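Local structure of aldehyde dehydrogenase (Trypanosoma brucei, 5MYP) at residues T12-I17 with G182-T187; E112-P117 with R457-R462; D289-V294 with Q306-S311; E327-G332 with A348-T353; L393-F398 with S410-G415. The protein probably oxidises aldehydes to the corresponding carboxylic acids with NAD+ as electron acceptor. One frame throughout, in Å; residues are numbered along the deposited sequence. Where two conformers were deposited one is given.

The five contacts sample different layers of one aldehyde dehydrogenase subunit, and only contact 5 approaches the predicted active site, its Leu393 side chain lying about 4 Å from those of Cys259 and Glu223. Contact 4 reaches the same mixed sheet as contact 5, with centres about 23 Å apart. Contacts 3 and 4 touch directly, Leu292 CD2 lying 4.3 Å from Ala348 CB. Contact 2 is about 36 Å from contact 5 between centres within one chain, yet the dimer brings them together: Arg457 of one subunit bonds to Thr412 and Ser414 of the other. Contact 1 stands apart, its centre about 38 Å from that of contact 5 and across the middle of the chain.

Contact 1: T12-I17 with G182-T187; sequences TSLENI and GVSETT
Glu185 is the residue of helix 183-191 that meets Thr12 and Ile17 of the incoming N-terminal segment, and its side chain changes character from base to tip. CB lies 4.2 Å from Ile17 CD1, a methyl that also rests 3.7 Å from the backbone oxygen Glu185 O. One atom further, CG packs against the carbonyl of Thr12, with Thr12 O at 3.5 Å. The chain then bends at chi2 (82°), which turns the carboxylate back toward the start of its own helix. There OE1 accepts a bond of 2.9 Å from Gly182 N, arriving from above the carboxylate plane. OE2 is held by a water, which donates to Glu185 OE2 at 2.5 Å and to Thr12 O at 2.6 Å, bridging the two segments. Beside this polar patch, Leu14 brings its CD2 methyl to 3.6 Å from Ser184 OG, an apolar tip set against a hydroxyl at the exposed margin. Thr12 is tied down separately, its OG1 bonding to the backbone of Asn180. Gly182 is the N-cap and Glu185 stands three residues after it, so the bond from Gly182 N is the reciprocal half of a capping box. Here it lies at the start of a helix that follows strand 176-178, a parallel-paired strand of the mixed sheet in the Rossmann-like NAD-binding domain of aldehyde dehydrogenases.

Contact 2: E112-P117 with R457-R462; sequences ELQYEP and RPVMRR
Glu112 and Val459 are joined through the backbone, one of two hydrogen-bonded pairs that give four bonds between the antiparallel strands. Gln114 with Arg457 is the other, and in it Arg457 N reaches Gln114 O at 2.7 Å. Leu113 and Pro458 form the non-hydrogen-bonded pair between them and turn their side chains to the other face of the sheet.

Charge and polar bonding gather on the face of Glu112 and Gln114. Arg461 NH2 donates to Glu112 OE1 at 3.1 Å, coming from above the carboxylate, with the two flat groups 83° apart. The same oxygen takes Gln114 NE2 at 3.2 Å in an almost straight bond (175°), so two donors grip it. Arg461 also bridges to Asp110 and to Glu409 of the second subunit. Beyond, strand 454-461 continues the sheet into the other subunit by parallel pairing, the intersubunit extension known from aldehyde dehydrogenase oligomers. Glu116 OE1 lies over one face of the Arg457 guanidinium, 3.8 Å from NH1; this long salt bridge is one of charges alone. The second subunit supplies hydrogen bonds to both groups: its Ser413 to Glu116, and its Ser414 among others to Arg457. A water links Gln114 OE1 to Arg457 NH1.

Van der Waals packing completes this face. Gln114 CG stands anti to its carbonyl carbon (chi1 -62°) and the chain runs on extended, bringing CD to 3.7 Å from Val459 CG2. Val459 CG1 lies over a face of the Arg461 guanidinium, offset toward its rim. On the other face the contact is apolar, Leu113 CD2 lying 4.0 Å from Pro458 CB.

Contact 3: D289-V294 with Q306-S311; sequences DKFLKV and QFLEES
Phe307 and Val294 make the closest fit between the two helices. The valine comes in over one face of the phenylalanine ring: its CG2 stands 4.2 Å from the ring centroid, a CH-pi contact, while its other methyl, CG1, lies 3.5 Å from Phe307 CD2. Phe307 reaches across because CG is anti to the backbone N (chi1 174°), which carries the ring to the facing helix. At the rim of that ring sits the backbone of Phe291, with CA at 4.2 Å from Phe307 CE2. Lys290 adds the aliphatic part of its chain, CE near Phe307 CE1.

The ring of Phe291 reaches across to the end of helix 304-309. Its CE1 is 3.7 Å from Leu308 CD2 and 3.6 Å from Ser311 OG. That hydroxyl is already engaged, bonding to Leu308 O at 2.7 Å as the helix runs out, with a weak bond to Tyr313 N besides. The two short helices thus pack as successive elements of the chain, with helix 272-287 behind Leu292. Carbon meets carbon almost throughout and the serine hydroxyl has its partners elsewhere, so the contact rests on shape and burial of apolar surface rather than on directional bonds.

Contact 4: E327-G332 with A348-T353; sequences EFMKGG and APTILT
Met329 and Thr350 cross at about a right angle, the methionine reaching from the 3-10 turn that follows the helix toward the flank of the strand. Its chain is extended beyond CG (chi2 -176°), which carries the terminal methyl CE to 3.6 Å from Thr350 OG1. That oxygen has its polar bonding elsewhere: it donates to Ala348 O at 2.9 Å and is also paired with Gly338 N, so the methyl merely packs beside it. Leu352, two residues along and turned the same way, brings both branches against the backbone of Phe328 and Met329. CD1 sits 3.4 Å from Phe328 O, a carbonyl already bonded to Gly331 N, and CD2 approaches Met329 O at 3.9 Å.

The helix 319-328 is followed by strand 333-336, which pairs antiparallel with strand 346-353 at one margin of the mixed sheet that also contains 370-376. Ile370 of that neighbouring strand touches Met329, Thr350 and Leu352.

Gly332 marks the passage from helix to strand. Without a side chain on the side facing the strand, its CA comes within 3.5 Å of Thr353 O, and its backbone is nearly fully extended.

Contact 5: L393-F398 with S410-G415; sequences LALYVF and SRTSSG
Leu395 fits between Thr412 and Ser414, and here the packing is tight. Its CG stands anti to the backbone N (chi1 179°), sending the branch out toward the other segment, where CD1 meets Thr412 OG1 at 3.4 Å; the two side chains cross at about a right angle. Nearer the backbone, Leu395 CB lies 3.5 Å from Ser414 OG. Both hydroxyls sit between backbone N and carbonyl carbon, chi1 near 58°, which sets the two oxygens against the leucine. A second close point is purely backbone: Leu393 O comes within 3.1 Å of Gly415 CA, an approach that the bare glycine permits. Gly415 N is also near that oxygen, but at a poor angle, and no bond forms.

Ala394 marks the loose stretch between these points. Its methyl points off, and its carbonyl carbon only grazes Ser414 CB at 4.2 Å. Leu393 CB likewise points away from the partner segment, and its side chain lies about 4 Å from those of Cys259 and Glu223, the predicted active-site residues. At the other end, exposed Arg411 faces the second subunit and forms a salt bridge with its Asp31.

The segments belong to a beta-alpha-beta unit, strand 395-398, helix 402-411 and strand 417-419, whose two strands run parallel and pair directly. Thr412 OG1 bonds to Val408 O and Ser414 OG to Ala416 O, with Arg457 of the second subunit near both. The two hydroxyls thus have hydrogen-bond partners in nearby backbone and across the dimer interface, consistent with polar atoms being tolerated beside leucine carbon.

Contact 1: T12-I17 with G182-T187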
# COMPACT_ATOMS: atom_id res chain seq x y z
N THR A 12 7.23 14.85 25.61
CA THR A 12 5.95 14.33 26.06
C THR A 12 6.22 13.19 27.03
O THR A 12 7.01 12.29 26.73
CB THR A 12 5.12 13.80 24.88
OG1 THR A 12 5.07 14.79 23.84
CG2 THR A 12 3.69 13.43 25.33
N SER A 13 5.59 13.23 28.20
CA SER A 13 5.73 12.15 29.18
C SER A 13 5.13 10.87 28.61
O SER A 13 4.14 10.91 27.87
CB SER A 13 5.04 12.50 30.51
OG SER A 13 3.63 12.41 30.40
N LEU A 14 5.74 9.74 28.95
CA LEU A 14 5.30 8.44 28.44
C LEU A 14 3.85 8.12 28.84
O LEU A 14 3.13 7.49 28.07
CB LEU A 14 6.25 7.32 28.89
CG LEU A 14 7.71 7.44 28.42
CD1 LEU A 14 8.54 6.28 28.96
CD2 LEU A 14 7.79 7.51 26.91
N GLU A 15 3.44 8.56 30.03
CA GLU A 15 2.08 8.36 30.52
C GLU A 15 1.04 9.14 29.70
O GLU A 15 -0.10 8.68 29.56
CB GLU A 15 2.00 8.75 32.01
CG GLU A 15 0.58 8.85 32.56
CD GLU A 15 0.56 9.20 34.04
OE1 GLU A 15 -0.36 9.92 34.47
OE2 GLU A 15 1.47 8.76 34.77
N ASN A 16 1.42 10.31 29.19
CA ASN A 16 0.53 11.14 28.36
C ASN A 16 0.37 10.67 26.91
O ASN A 16 -0.58 11.08 26.24
CB ASN A 16 0.98 12.62 28.36
CG ASN A 16 0.65 13.34 29.66
OD1 ASN A 16 -0.21 12.91 30.43
ND2 ASN A 16 1.32 14.46 29.90
N ILE A 17 1.28 9.83 26.42
CA ILE A 17 1.22 9.35 25.03
C ILE A 17 -0.08 8.57 24.72
O ILE A 17 -0.76 8.90 23.75
CB ILE A 17 2.52 8.61 24.61
CG1 ILE A 17 3.65 9.63 24.46
CG2 ILE A 17 2.33 7.83 23.31
CD1 ILE A 17 5.05 9.04 24.42
N GLY A 182 12.57 11.85 21.47
CA GLY A 182 13.50 11.05 20.67
C GLY A 182 13.03 9.61 20.58
O GLY A 182 11.85 9.34 20.34
N VAL A 183 13.96 8.67 20.78
CA VAL A 183 13.70 7.25 20.59
C VAL A 183 12.68 6.72 21.60
O VAL A 183 11.77 5.98 21.22
CB VAL A 183 15.00 6.41 20.66
CG1 VAL A 183 14.72 4.91 20.65
CG2 VAL A 183 15.91 6.78 19.49
N SER A 184 12.84 7.10 22.86
CA SER A 184 11.92 6.67 23.93
C SER A 184 10.46 7.01 23.61
O SER A 184 9.58 6.14 23.70
CB SER A 184 12.32 7.31 25.27
OG SER A 184 11.33 7.10 26.26
N GLU A 185 10.23 8.25 23.20
CA GLU A 185 8.88 8.74 22.94
C GLU A 185 8.33 8.20 21.62
O GLU A 185 7.13 7.92 21.51
CB GLU A 185 8.82 10.27 22.98
CG GLU A 185 9.09 10.87 24.37
CD GLU A 185 10.57 11.00 24.73
OE1 GLU A 185 11.44 10.72 23.88
OE2 GLU A 185 10.87 11.41 25.87
N THR A 186 9.20 8.04 20.62
CA THR A 186 8.82 7.45 19.33
C THR A 186 8.46 5.97 19.49
O THR A 186 7.46 5.52 18.94
CB THR A 186 9.93 7.62 18.28
OG1 THR A 186 10.27 9.01 18.17
CG2 THR A 186 9.49 7.10 16.91
N THR A 187 9.29 5.23 20.23
CA THR A 187 9.00 3.84 20.57
C THR A 187 7.64 3.72 21.27
O THR A 187 6.85 2.84 20.92
CB THR A 187 10.11 3.23 21.46
OG1 THR A 187 11.35 3.28 20.75
CG2 THR A 187 9.81 1.79 21.83
O HOH W 1 9.21 11.48 27.75

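Contact 2: E112-P117 with R457-R462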
# COMPACT_ATOMS: atom_id res chain seq x y z
N GLU A 112 -20.09 1.02 -7.44
CA GLU A 112 -19.40 2.27 -7.09
C GLU A 112 -18.14 1.99 -6.29
O GLU A 112 -18.07 0.99 -5.58
CB GLU A 112 -20.30 3.13 -6.19
CG GLU A 112 -21.36 3.95 -6.89
CD GLU A 112 -22.08 4.88 -5.92
OE1 GLU A 112 -21.87 4.78 -4.68
OE2 GLU A 112 -22.88 5.71 -6.37
N LEU A 113 -17.15 2.88 -6.41
CA LEU A 113 -15.99 2.89 -5.52
C LEU A 113 -16.09 4.15 -4.66
O LEU A 113 -15.93 5.27 -5.16
CB LEU A 113 -14.68 2.88 -6.32
CG LEU A 113 -14.54 1.78 -7.37
CD1 LEU A 113 -13.18 1.88 -8.06
CD2 LEU A 113 -14.73 0.40 -6.77
N GLN A 114 -16.41 3.97 -3.38
CA GLN A 114 -16.54 5.08 -2.43
C GLN A 114 -15.22 5.25 -1.68
O GLN A 114 -14.45 4.30 -1.58
CB GLN A 114 -17.67 4.82 -1.43
CG GLN A 114 -19.06 4.70 -2.06
CD GLN A 114 -20.17 4.44 -1.05
OE1 GLN A 114 -19.92 4.34 0.16
NE2 GLN A 114 -21.40 4.32 -1.54
N TYR A 115 -14.96 6.45 -1.18
CA TYR A 115 -13.78 6.72 -0.36
C TYR A 115 -14.22 7.04 1.05
O TYR A 115 -15.12 7.85 1.24
CB TYR A 115 -12.97 7.88 -0.94
CG TYR A 115 -12.37 7.54 -2.28
CD1 TYR A 115 -11.12 6.93 -2.35
CD2 TYR A 115 -13.07 7.77 -3.46
CE1 TYR A 115 -10.56 6.59 -3.58
CE2 TYR A 115 -12.52 7.44 -4.69
CZ TYR A 115 -11.27 6.85 -4.74
OH TYR A 115 -10.73 6.53 -5.96
N GLU A 116 -13.60 6.40 2.04
CA GLU A 116 -13.91 6.65 3.44
C GLU A 116 -12.63 6.91 4.25
O GLU A 116 -11.55 6.43 3.88
CB GLU A 116 -14.69 5.48 4.06
CG GLU A 116 -13.97 4.14 4.06
CD GLU A 116 -14.69 3.05 4.84
OE1 GLU A 116 -15.79 3.29 5.39
OE2 GLU A 116 -14.15 1.93 4.92
N PRO A 117 -12.74 7.68 5.35
CA PRO A 117 -11.57 7.86 6.23
C PRO A 117 -11.09 6.56 6.87
O PRO A 117 -11.87 5.61 6.98
CB PRO A 117 -12.09 8.82 7.31
CG PRO A 117 -13.28 9.49 6.72
CD PRO A 117 -13.89 8.49 5.79
N ARG A 457 -13.54 1.86 -1.06
CA ARG A 457 -14.50 0.85 -0.65
C ARG A 457 -15.50 0.52 -1.76
O ARG A 457 -16.36 1.35 -2.06
CB ARG A 457 -15.25 1.34 0.59
CG ARG A 457 -16.13 0.31 1.27
CD ARG A 457 -16.96 1.00 2.33
NE ARG A 457 -17.61 0.11 3.29
CZ ARG A 457 -18.58 0.50 4.12
NH1 ARG A 457 -19.03 1.76 4.11
NH2 ARG A 457 -19.12 -0.38 4.97
N PRO A 458 -15.39 -0.67 -2.38
CA PRO A 458 -16.33 -1.03 -3.44
C PRO A 458 -17.74 -1.32 -2.91
O PRO A 458 -17.88 -1.94 -1.85
CB PRO A 458 -15.72 -2.30 -4.04
CG PRO A 458 -14.92 -2.88 -2.93
CD PRO A 458 -14.34 -1.70 -2.23
N VAL A 459 -18.74 -0.85 -3.64
CA VAL A 459 -20.15 -1.08 -3.30
C VAL A 459 -20.84 -1.66 -4.54
O VAL A 459 -20.74 -1.08 -5.62
CB VAL A 459 -20.85 0.22 -2.86
CG1 VAL A 459 -22.32 -0.04 -2.54
CG2 VAL A 459 -20.11 0.84 -1.67
N MET A 460 -21.52 -2.79 -4.37
CA MET A 460 -22.30 -3.43 -5.43
C MET A 460 -23.76 -3.49 -4.99
O MET A 460 -24.07 -4.08 -3.96
CB MET A 460 -21.78 -4.85 -5.68
CG MET A 460 -22.70 -5.72 -6.54
SD MET A 460 -22.04 -7.35 -6.89
CE MET A 460 -21.04 -7.02 -8.33
N ARG A 461 -24.66 -2.89 -5.79
CA ARG A 461 -26.09 -2.89 -5.47
C ARG A 461 -26.85 -3.75 -6.48
O ARG A 461 -26.76 -3.53 -7.70
CB ARG A 461 -26.63 -1.46 -5.44
CG ARG A 461 -25.79 -0.52 -4.58
CD ARG A 461 -26.60 0.65 -4.03
NE ARG A 461 -25.73 1.61 -3.33
CZ ARG A 461 -24.95 2.52 -3.92
NH1 ARG A 461 -24.91 2.64 -5.25
NH2 ARG A 461 -24.21 3.33 -3.15
N ARG A 462 -27.57 -4.74 -5.96
CA ARG A 462 -28.35 -5.67 -6.76
C ARG A 462 -29.83 -5.55 -6.42
O ARG A 462 -30.20 -4.96 -5.39
CB ARG A 462 -27.88 -7.11 -6.52
CG ARG A 462 -26.38 -7.30 -6.70
CD ARG A 462 -25.96 -8.76 -6.87
NE ARG A 462 -26.98 -9.60 -7.52
CZ ARG A 462 -26.98 -10.04 -8.78
NH1 ARG A 462 -25.98 -9.78 -9.63
NH2 ARG A 462 -28.00 -10.77 -9.21
O HOH W 2 -18.09 4.09 2.10

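Contact 3: D289-V294 with Q306-S311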
# COMPACT_ATOMS: atom_id res chain seq x y z
N ASP A 289 32.43 34.52 -4.15
CA ASP A 289 33.88 34.47 -3.99
C ASP A 289 34.31 34.64 -2.53
O ASP A 289 35.15 33.89 -2.04
CB ASP A 289 34.53 35.55 -4.87
CG ASP A 289 36.06 35.44 -4.93
OD1 ASP A 289 36.60 34.32 -5.08
OD2 ASP A 289 36.72 36.50 -4.85
N LYS A 290 33.72 35.62 -1.84
CA LYS A 290 34.11 35.94 -0.46
C LYS A 290 33.88 34.77 0.50
O LYS A 290 34.75 34.46 1.31
CB LYS A 290 33.40 37.19 0.06
CG LYS A 290 33.95 37.66 1.41
CD LYS A 290 33.53 39.08 1.77
CE LYS A 290 34.06 39.45 3.14
NZ LYS A 290 34.01 40.91 3.40
N PHE A 291 32.71 34.13 0.40
CA PHE A 291 32.40 32.96 1.24
C PHE A 291 33.45 31.86 1.06
O PHE A 291 34.00 31.37 2.04
CB PHE A 291 30.99 32.41 0.93
CG PHE A 291 30.68 31.13 1.65
CD1 PHE A 291 30.29 31.14 2.98
CD2 PHE A 291 30.79 29.90 0.99
CE1 PHE A 291 30.00 29.95 3.65
CE2 PHE A 291 30.51 28.72 1.65
CZ PHE A 291 30.11 28.74 2.98
N LEU A 292 33.73 31.51 -0.19
CA LEU A 292 34.70 30.46 -0.50
C LEU A 292 36.12 30.82 -0.06
O LEU A 292 36.81 30.00 0.54
CB LEU A 292 34.68 30.11 -2.00
CG LEU A 292 33.45 29.34 -2.49
CD1 LEU A 292 33.43 29.27 -4.01
CD2 LEU A 292 33.40 27.94 -1.88
N LYS A 293 36.54 32.06 -0.32
CA LYS A 293 37.86 32.54 0.11
C LYS A 293 38.06 32.45 1.63
O LYS A 293 39.13 32.02 2.09
CB LYS A 293 38.11 33.98 -0.35
CG LYS A 293 38.47 34.10 -1.82
CD LYS A 293 38.51 35.57 -2.22
CE LYS A 293 39.35 35.79 -3.47
NZ LYS A 293 39.28 37.22 -3.88
N VAL A 294 37.03 32.85 2.38
CA VAL A 294 37.08 32.80 3.85
C VAL A 294 37.13 31.36 4.34
O VAL A 294 37.92 31.02 5.22
CB VAL A 294 35.90 33.57 4.50
CG1 VAL A 294 35.86 33.37 6.02
CG2 VAL A 294 35.99 35.06 4.18
N GLN A 306 31.94 33.33 13.39
CA GLN A 306 30.77 34.21 13.31
C GLN A 306 30.38 34.53 11.86
O GLN A 306 29.19 34.58 11.54
CB GLN A 306 31.04 35.52 14.07
CG GLN A 306 29.82 36.41 14.26
CD GLN A 306 30.16 37.70 14.99
OE1 GLN A 306 30.78 37.68 16.06
NE2 GLN A 306 29.76 38.83 14.41
N PHE A 307 31.38 34.74 11.00
CA PHE A 307 31.13 34.98 9.57
C PHE A 307 30.43 33.80 8.90
O PHE A 307 29.49 33.99 8.11
CB PHE A 307 32.45 35.30 8.84
CG PHE A 307 32.31 35.41 7.35
CD1 PHE A 307 31.99 36.62 6.75
CD2 PHE A 307 32.51 34.29 6.53
CE1 PHE A 307 31.86 36.73 5.37
CE2 PHE A 307 32.36 34.39 5.16
CZ PHE A 307 32.05 35.61 4.58
N LEU A 308 30.89 32.59 9.20
CA LEU A 308 30.30 31.38 8.62
C LEU A 308 28.91 31.09 9.16
O LEU A 308 28.04 30.62 8.42
CB LEU A 308 31.22 30.17 8.82
CG LEU A 308 32.55 30.21 8.06
CD1 LEU A 308 33.44 29.06 8.49
CD2 LEU A 308 32.32 30.17 6.55
N GLU A 309 28.68 31.38 10.44
CA GLU A 309 27.34 31.23 11.04
C GLU A 309 26.34 32.28 10.54
O GLU A 309 25.13 32.03 10.56
CB GLU A 309 27.40 31.22 12.58
CG GLU A 309 28.14 30.01 13.17
CD GLU A 309 27.38 28.69 13.14
OE1 GLU A 309 26.35 28.58 12.44
OE2 GLU A 309 27.81 27.74 13.82
N GLU A 310 26.85 33.42 10.06
CA GLU A 310 26.03 34.45 9.39
C GLU A 310 25.87 34.25 7.87
O GLU A 310 25.19 35.04 7.22
CB GLU A 310 26.61 35.85 9.66
CG GLU A 310 26.47 36.32 11.10
CD GLU A 310 27.23 37.62 11.39
OE1 GLU A 310 27.77 38.24 10.45
OE2 GLU A 310 27.28 38.02 12.57
N SER A 311 26.46 33.19 7.32
CA SER A 311 26.45 32.95 5.87
C SER A 311 25.09 32.45 5.37
O SER A 311 24.20 32.09 6.15
CB SER A 311 27.55 31.96 5.48
OG SER A 311 27.20 30.63 5.84

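Contact 4: E327-G332 with A348-T353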
# COMPACT_ATOMS: atom_id res chain seq x y z
N GLU A 327 35.47 12.15 5.74
CA GLU A 327 36.11 10.86 5.39
C GLU A 327 35.77 10.38 3.97
O GLU A 327 36.59 9.71 3.34
CB GLU A 327 35.76 9.76 6.41
CG GLU A 327 36.44 9.88 7.76
CD GLU A 327 37.95 9.92 7.67
OE1 GLU A 327 38.54 10.92 8.11
OE2 GLU A 327 38.56 8.95 7.15
N PHE A 328 34.57 10.71 3.48
CA PHE A 328 34.18 10.39 2.09
C PHE A 328 35.08 11.03 1.03
O PHE A 328 35.20 10.48 -0.06
CB PHE A 328 32.71 10.77 1.80
CG PHE A 328 31.67 9.84 2.39
CD1 PHE A 328 31.97 8.54 2.83
CD2 PHE A 328 30.35 10.27 2.45
CE1 PHE A 328 30.97 7.73 3.35
CE2 PHE A 328 29.35 9.45 2.97
CZ PHE A 328 29.67 8.18 3.41
N MET A 329 35.70 12.17 1.34
CA MET A 329 36.65 12.81 0.42
C MET A 329 37.89 11.94 0.11
O MET A 329 38.55 12.16 -0.91
CB MET A 329 37.10 14.18 0.94
CG MET A 329 36.00 15.22 0.99
SD MET A 329 36.61 16.84 1.50
CE MET A 329 35.06 17.70 1.83
N LYS A 330 38.19 10.97 0.97
CA LYS A 330 39.31 10.05 0.77
C LYS A 330 39.06 9.02 -0.34
O LYS A 330 40.00 8.44 -0.87
CB LYS A 330 39.64 9.29 2.07
CG LYS A 330 39.89 10.14 3.31
CD LYS A 330 41.10 11.05 3.16
CE LYS A 330 41.30 11.89 4.41
NZ LYS A 330 41.41 11.08 5.66
N GLY A 331 37.79 8.78 -0.68
CA GLY A 331 37.42 7.82 -1.71
C GLY A 331 37.63 8.25 -3.16
O GLY A 331 37.30 7.49 -4.07
N GLY A 332 38.13 9.47 -3.38
CA GLY A 332 38.55 9.91 -4.71
C GLY A 332 39.44 11.14 -4.68
O GLY A 332 39.84 11.61 -3.61
N ALA A 348 31.81 22.85 2.02
CA ALA A 348 31.45 23.37 0.70
C ALA A 348 31.22 22.21 -0.28
O ALA A 348 31.78 21.13 -0.09
CB ALA A 348 32.54 24.29 0.17
N PRO A 349 30.40 22.43 -1.32
CA PRO A 349 30.20 21.39 -2.33
C PRO A 349 31.53 20.93 -2.92
O PRO A 349 32.36 21.76 -3.29
CB PRO A 349 29.32 22.06 -3.39
CG PRO A 349 28.65 23.18 -2.68
CD PRO A 349 29.62 23.64 -1.64
N THR A 350 31.72 19.61 -2.95
CA THR A 350 33.00 19.01 -3.29
C THR A 350 32.78 17.94 -4.35
O THR A 350 31.99 17.02 -4.15
CB THR A 350 33.65 18.41 -2.04
OG1 THR A 350 33.89 19.45 -1.08
CG2 THR A 350 34.95 17.69 -2.37
N ILE A 351 33.48 18.08 -5.48
CA ILE A 351 33.39 17.15 -6.60
C ILE A 351 34.57 16.19 -6.53
O ILE A 351 35.73 16.61 -6.53
CB ILE A 351 33.42 17.89 -7.96
CG1 ILE A 351 32.34 18.99 -8.01
CG2 ILE A 351 33.24 16.90 -9.11
CD1 ILE A 351 32.39 19.85 -9.25
N LEU A 352 34.26 14.89 -6.47
CA LEU A 352 35.28 13.84 -6.44
C LEU A 352 35.35 13.16 -7.80
O LEU A 352 34.31 12.83 -8.38
CB LEU A 352 34.97 12.79 -5.38
CG LEU A 352 34.89 13.19 -3.91
CD1 LEU A 352 34.66 11.95 -3.07
CD2 LEU A 352 36.15 13.92 -3.45
N THR A 353 36.57 12.94 -8.29
CA THR A 353 36.81 12.16 -9.50
C THR A 353 37.72 10.97 -9.16
O THR A 353 38.20 10.86 -8.02
CB THR A 353 37.48 13.01 -10.60
OG1 THR A 353 38.71 13.55 -10.10
CG2 THR A 353 36.56 14.14 -11.03

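Contact 5: L393-F398 with S410-G415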
# COMPACT_ATOMS: atom_id res chain seq x y z
N LEU A 393 15.24 7.16 -4.61
CA LEU A 393 14.01 7.95 -4.64
C LEU A 393 13.86 8.74 -5.94
O LEU A 393 12.75 8.93 -6.43
CB LEU A 393 13.96 8.90 -3.44
CG LEU A 393 12.66 9.65 -3.16
CD1 LEU A 393 11.48 8.69 -3.04
CD2 LEU A 393 12.79 10.48 -1.90
N ALA A 394 14.98 9.20 -6.50
CA ALA A 394 14.98 9.92 -7.77
C ALA A 394 16.09 9.42 -8.69
O ALA A 394 17.09 8.87 -8.23
CB ALA A 394 15.14 11.42 -7.52
N LEU A 395 15.87 9.57 -9.99
CA LEU A 395 16.89 9.31 -11.00
C LEU A 395 16.82 10.45 -12.00
O LEU A 395 15.74 10.82 -12.45
CB LEU A 395 16.63 7.97 -11.69
CG LEU A 395 17.60 7.54 -12.80
CD1 LEU A 395 17.80 6.03 -12.81
CD2 LEU A 395 17.15 8.02 -14.17
N TYR A 396 17.98 11.00 -12.34
CA TYR A 396 18.06 12.18 -13.19
C TYR A 396 18.86 11.87 -14.44
O TYR A 396 19.91 11.24 -14.36
CB TYR A 396 18.71 13.33 -12.41
CG TYR A 396 18.00 13.66 -11.11
CD1 TYR A 396 16.64 13.98 -11.11
CD2 TYR A 396 18.67 13.66 -9.89
CE1 TYR A 396 15.97 14.28 -9.94
CE2 TYR A 396 18.01 13.97 -8.71
CZ TYR A 396 16.66 14.28 -8.74
OH TYR A 396 15.99 14.61 -7.58
N VAL A 397 18.35 12.30 -15.60
CA VAL A 397 19.01 12.07 -16.89
C VAL A 397 19.09 13.40 -17.65
O VAL A 397 18.06 14.01 -17.92
CB VAL A 397 18.25 11.04 -17.76
CG1 VAL A 397 19.01 10.78 -19.07
CG2 VAL A 397 18.03 9.75 -16.98
N PHE A 398 20.31 13.83 -17.96
CA PHE A 398 20.51 15.00 -18.81
C PHE A 398 20.88 14.52 -20.21
O PHE A 398 21.92 13.88 -20.39
CB PHE A 398 21.59 15.92 -18.23
CG PHE A 398 21.14 16.69 -17.03
CD1 PHE A 398 21.18 16.12 -15.76
CD2 PHE A 398 20.67 17.99 -17.15
CE1 PHE A 398 20.76 16.82 -14.64
CE2 PHE A 398 20.24 18.71 -16.04
CZ PHE A 398 20.29 18.12 -14.78
N SER A 410 13.59 2.79 -19.16
CA SER A 410 13.04 1.45 -19.26
C SER A 410 13.89 0.37 -18.58
O SER A 410 13.37 -0.70 -18.26
CB SER A 410 12.79 1.10 -20.74
OG SER A 410 14.01 0.99 -21.45
N ARG A 411 15.18 0.64 -18.35
CA ARG A 411 16.11 -0.33 -17.77
C ARG A 411 16.54 -0.03 -16.32
O ARG A 411 17.39 -0.73 -15.77
CB ARG A 411 17.36 -0.45 -18.66
CG ARG A 411 17.09 -0.96 -20.06
CD ARG A 411 16.84 -2.46 -20.08
NE ARG A 411 16.42 -2.94 -21.40
CZ ARG A 411 16.19 -4.22 -21.71
NH1 ARG A 411 16.33 -5.18 -20.80
NH2 ARG A 411 15.82 -4.54 -22.94
N THR A 412 15.94 1.00 -15.71
CA THR A 412 16.20 1.34 -14.30
C THR A 412 14.89 1.45 -13.52
O THR A 412 13.82 1.61 -14.10
CB THR A 412 16.93 2.69 -14.17
OG1 THR A 412 16.16 3.73 -14.79
CG2 THR A 412 18.31 2.62 -14.82
N SER A 413 15.01 1.36 -12.19
CA SER A 413 13.88 1.57 -11.29
C SER A 413 14.24 2.62 -10.24
O SER A 413 15.32 2.59 -9.65
CB SER A 413 13.47 0.27 -10.62
OG SER A 413 12.38 0.48 -9.74
N SER A 414 13.32 3.56 -10.02
CA SER A 414 13.51 4.64 -9.07
C SER A 414 12.15 5.19 -8.66
O SER A 414 11.16 4.91 -9.33
CB SER A 414 14.35 5.76 -9.69
OG SER A 414 13.75 6.24 -10.88
N GLY A 415 12.11 5.96 -7.58
CA GLY A 415 10.87 6.60 -7.13
C GLY A 415 10.31 7.58 -8.15
O GLY A 415 9.11 7.77 -8.22